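Local coordinates for protein regulator of polyketide synthase expression (Bifidobacterium adolescentis, PDB 3ONQ) that is of unknown detailed function but probably binds DNA through a PucR-type C-terminal helix-turn-helix domain to regulate transcription, perhaps of polyketide synthase genes, at residues G60-A65 / Y91-L96. Sequence-based numbering, arbitrary orientation.
Sequences GGVPSA and YGTFLL
Gly61 and Leu95 form an antiparallel hydrogen-bonded pair that joins the two segments through their backbones. Leu95 N donates to Gly61 O at 2.8 Å. In return, Gly61 N donates to Leu95 O at 3.2 Å. Both bonds are fairly straight, with N-H...O angles of 159°. Gly60 and Leu96 form the neighbouring non-hydrogen-bonded pair.

Both carbonyl oxygens of the bonded pair also receive a CA-H...O contact. Gly60 CA is 3.3 Å from Leu95 O, and Phe94 CA is 3.4 Å from Gly61 O. Each oxygen is thus approached by one N-H and one CA-H from the facing strand.

Side-chain contacts continue past the last pair, where 60-65 leaves the sheet. Two are apolar. Val62 has CG1 anti to its own N (chi1 177°), which places CG2 beside that N and against the Phe94 ring. Val62 CG2 meets Phe94 CD1 at 3.7 Å from an oblique direction. Pro63 CD packs more loosely on Leu95 CB. Oxygens add van der Waals contacts: Pro63 CD lies 3.6 Å from Thr93 O, and Gly61 O lies at the edge of the Phe94 ring, near its plane. Within 91-96 itself, Thr93 OG1 sits over one face of that ring, offset toward the rim.

Elsewhere in the chain, Leu95 packs on Thr70, Ser71 and Ile74 of helix 67-80. On the other face of the sheet, Leu96 touches Thr143 of helix 132-149.

Segment 91-96 contains a type II' beta turn from Tyr91 to Phe94, with Gly92 at positive phi. The turn is closed by backbone bonds in both directions between Tyr91 and Phe94. This is a beta-hairpin with a two-residue type II' turn, linking strands 86-91 and 94-100, with strand 55-61 paired antiparallel to the second strand, in the mixed sheet of an alpha-beta-alpha sandwich.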
ATOM      1  N   GLY B  60      11.031  13.679 -20.071  1.00 23.31           N
ATOM      2  CA  GLY B  60      10.239  13.183 -21.179  1.00 19.92           C
ATOM      3  C   GLY B  60       9.874  14.297 -22.140  1.00 27.46           C
ATOM      4  O   GLY B  60       9.743  15.456 -21.742  1.00 25.10           O
ATOM      5  N   GLY B  61       9.718  13.937 -23.410  1.00 24.23           N
ATOM      6  CA  GLY B  61       9.302  14.867 -24.442  1.00 24.29           C
ATOM      7  C   GLY B  61       9.316  14.140 -25.771  1.00 33.34           C
ATOM      8  O   GLY B  61       9.324  12.912 -25.805  1.00 28.56           O
ATOM      9  N   VAL B  62       9.321  14.890 -26.867  1.00 28.91           N
ATOM     10  CA  VAL B  62       9.315  14.282 -28.191  1.00 31.05           C
ATOM     11  C   VAL B  62      10.707  14.385 -28.799  1.00 29.92           C
ATOM     12  O   VAL B  62      11.296  15.456 -28.792  1.00 33.44           O
ATOM     13  CB  VAL B  62       8.312  14.993 -29.106  1.00 25.51           C
ATOM     14  CG1 VAL B  62       8.352  14.403 -30.521  1.00 33.79           C
ATOM     15  CG2 VAL B  62       6.904  14.929 -28.510  1.00 25.71           C
ATOM     16  N   PRO B  63      11.234  13.275 -29.340  1.00 31.97           N
ATOM     17  CA  PRO B  63      12.610  13.320 -29.853  1.00 38.86           C
ATOM     18  C   PRO B  63      12.803  14.371 -30.942  1.00 43.37           C
ATOM     19  O   PRO B  63      11.892  14.636 -31.714  1.00 42.32           O
ATOM     20  CB  PRO B  63      12.860  11.903 -30.394  1.00 35.31           C
ATOM     21  CG  PRO B  63      11.542  11.190 -30.321  1.00 41.75           C
ATOM     22  CD  PRO B  63      10.668  11.916 -29.354  1.00 37.01           C
ATOM     23  N   SER B  64      13.986  14.974 -30.968  1.00 42.40           N
ATOM     24  CA  SER B  64      14.293  16.061 -31.888  1.00 46.61           C
ATOM     25  C   SER B  64      14.314  15.587 -33.339  1.00 47.48           C
ATOM     26  O   SER B  64      13.805  16.262 -34.231  1.00 47.61           O
ATOM     27  CB  SER B  64      15.647  16.671 -31.528  1.00 49.41           C
ATOM     28  OG  SER B  64      15.734  18.003 -31.997  1.00 64.95           O
ATOM     29  N   ALA B  65      14.919  14.427 -33.568  1.00 45.83           N
ATOM     30  CA  ALA B  65      15.023  13.866 -34.908  1.00 51.08           C
ATOM     31  C   ALA B  65      14.481  12.448 -34.943  1.00 51.98           C
ATOM     32  O   ALA B  65      13.683  12.105 -35.815  1.00 57.99           O
ATOM     33  CB  ALA B  65      16.473  13.892 -35.391  1.00 52.61           C
ATOM     34  N   TYR B  91       6.273   6.193 -25.349  1.00 35.09           N
ATOM     35  CA  TYR B  91       4.862   6.171 -25.032  1.00 32.43           C
ATOM     36  C   TYR B  91       4.146   7.106 -25.984  1.00 37.19           C
ATOM     37  O   TYR B  91       4.244   8.325 -25.864  1.00 34.20           O
ATOM     38  CB  TYR B  91       4.652   6.574 -23.581  1.00 30.91           C
ATOM     39  CG  TYR B  91       3.212   6.599 -23.186  1.00 32.82           C
ATOM     40  CD1 TYR B  91       2.559   5.437 -22.809  1.00 34.59           C
ATOM     41  CD2 TYR B  91       2.492   7.786 -23.216  1.00 35.27           C
ATOM     42  CE1 TYR B  91       1.220   5.460 -22.453  1.00 33.66           C
ATOM     43  CE2 TYR B  91       1.172   7.822 -22.859  1.00 38.54           C
ATOM     44  CZ  TYR B  91       0.538   6.659 -22.480  1.00 36.02           C
ATOM     45  OH  TYR B  91      -0.789   6.708 -22.126  1.00 45.16           O
ATOM     46  N   GLY B  92       3.439   6.531 -26.951  1.00 39.32           N
ATOM     47  CA  GLY B  92       2.890   7.328 -28.028  1.00 33.17           C
ATOM     48  C   GLY B  92       4.040   7.964 -28.786  1.00 34.44           C
ATOM     49  O   GLY B  92       4.996   7.287 -29.157  1.00 38.40           O
ATOM     50  N   THR B  93       3.956   9.270 -29.003  1.00 31.98           N
ATOM     51  CA  THR B  93       5.032  10.008 -29.649  1.00 33.87           C
ATOM     52  C   THR B  93       6.154  10.396 -28.673  1.00 32.71           C
ATOM     53  O   THR B  93       7.193  10.918 -29.095  1.00 32.27           O
ATOM     54  CB  THR B  93       4.495  11.313 -30.226  1.00 34.74           C
ATOM     55  OG1 THR B  93       3.881  12.056 -29.165  1.00 37.49           O
ATOM     56  CG2 THR B  93       3.460  11.036 -31.304  1.00 39.30           C
ATOM     57  N   PHE B  94       5.944  10.162 -27.378  1.00 27.24           N
ATOM     58  CA  PHE B  94       6.902  10.611 -26.358  1.00 25.76           C
ATOM     59  C   PHE B  94       8.009   9.591 -26.079  1.00 29.69           C
ATOM     60  O   PHE B  94       7.772   8.388 -26.104  1.00 31.11           O
ATOM     61  CB  PHE B  94       6.188  10.902 -25.040  1.00 26.48           C
ATOM     62  CG  PHE B  94       5.047  11.858 -25.169  1.00 30.91           C
ATOM     63  CD1 PHE B  94       5.238  13.111 -25.719  1.00 34.43           C
ATOM     64  CD2 PHE B  94       3.787  11.510 -24.719  1.00 33.25           C
ATOM     65  CE1 PHE B  94       4.186  13.991 -25.834  1.00 35.22           C
ATOM     66  CE2 PHE B  94       2.734  12.388 -24.833  1.00 32.46           C
ATOM     67  CZ  PHE B  94       2.935  13.624 -25.394  1.00 26.74           C
ATOM     68  N   LEU B  95       9.211  10.091 -25.805  1.00 29.80           N
ATOM     69  CA  LEU B  95      10.281   9.278 -25.236  1.00 28.62           C
ATOM     70  C   LEU B  95      10.435   9.687 -23.777  1.00 29.55           C
ATOM     71  O   LEU B  95      10.548  10.875 -23.476  1.00 29.36           O
ATOM     72  CB  LEU B  95      11.594   9.499 -25.991  1.00 26.75           C
ATOM     73  CG  LEU B  95      12.812   8.688 -25.534  1.00 33.55           C
ATOM     74  CD1 LEU B  95      13.709   8.370 -26.703  1.00 37.92           C
ATOM     75  CD2 LEU B  95      13.602   9.424 -24.435  1.00 34.62           C
ATOM     76  N   LEU B  96      10.409   8.712 -22.872  1.00 23.96           N
ATOM     77  CA  LEU B  96      10.603   8.979 -21.447  1.00 24.83           C
ATOM     78  C   LEU B  96      11.878   8.296 -20.990  1.00 26.70           C
ATOM     79  O   LEU B  96      12.151   7.163 -21.378  1.00 25.64           O
ATOM     80  CB  LEU B  96       9.425   8.470 -20.608  1.00 26.76           C
ATOM     81  CG  LEU B  96       8.162   9.327 -20.495  1.00 30.30           C
ATOM     82  CD1 LEU B  96       7.654   9.726 -21.851  1.00 26.83           C
ATOM     83  CD2 LEU B  96       7.078   8.589 -19.707  1.00 33.94           C
TER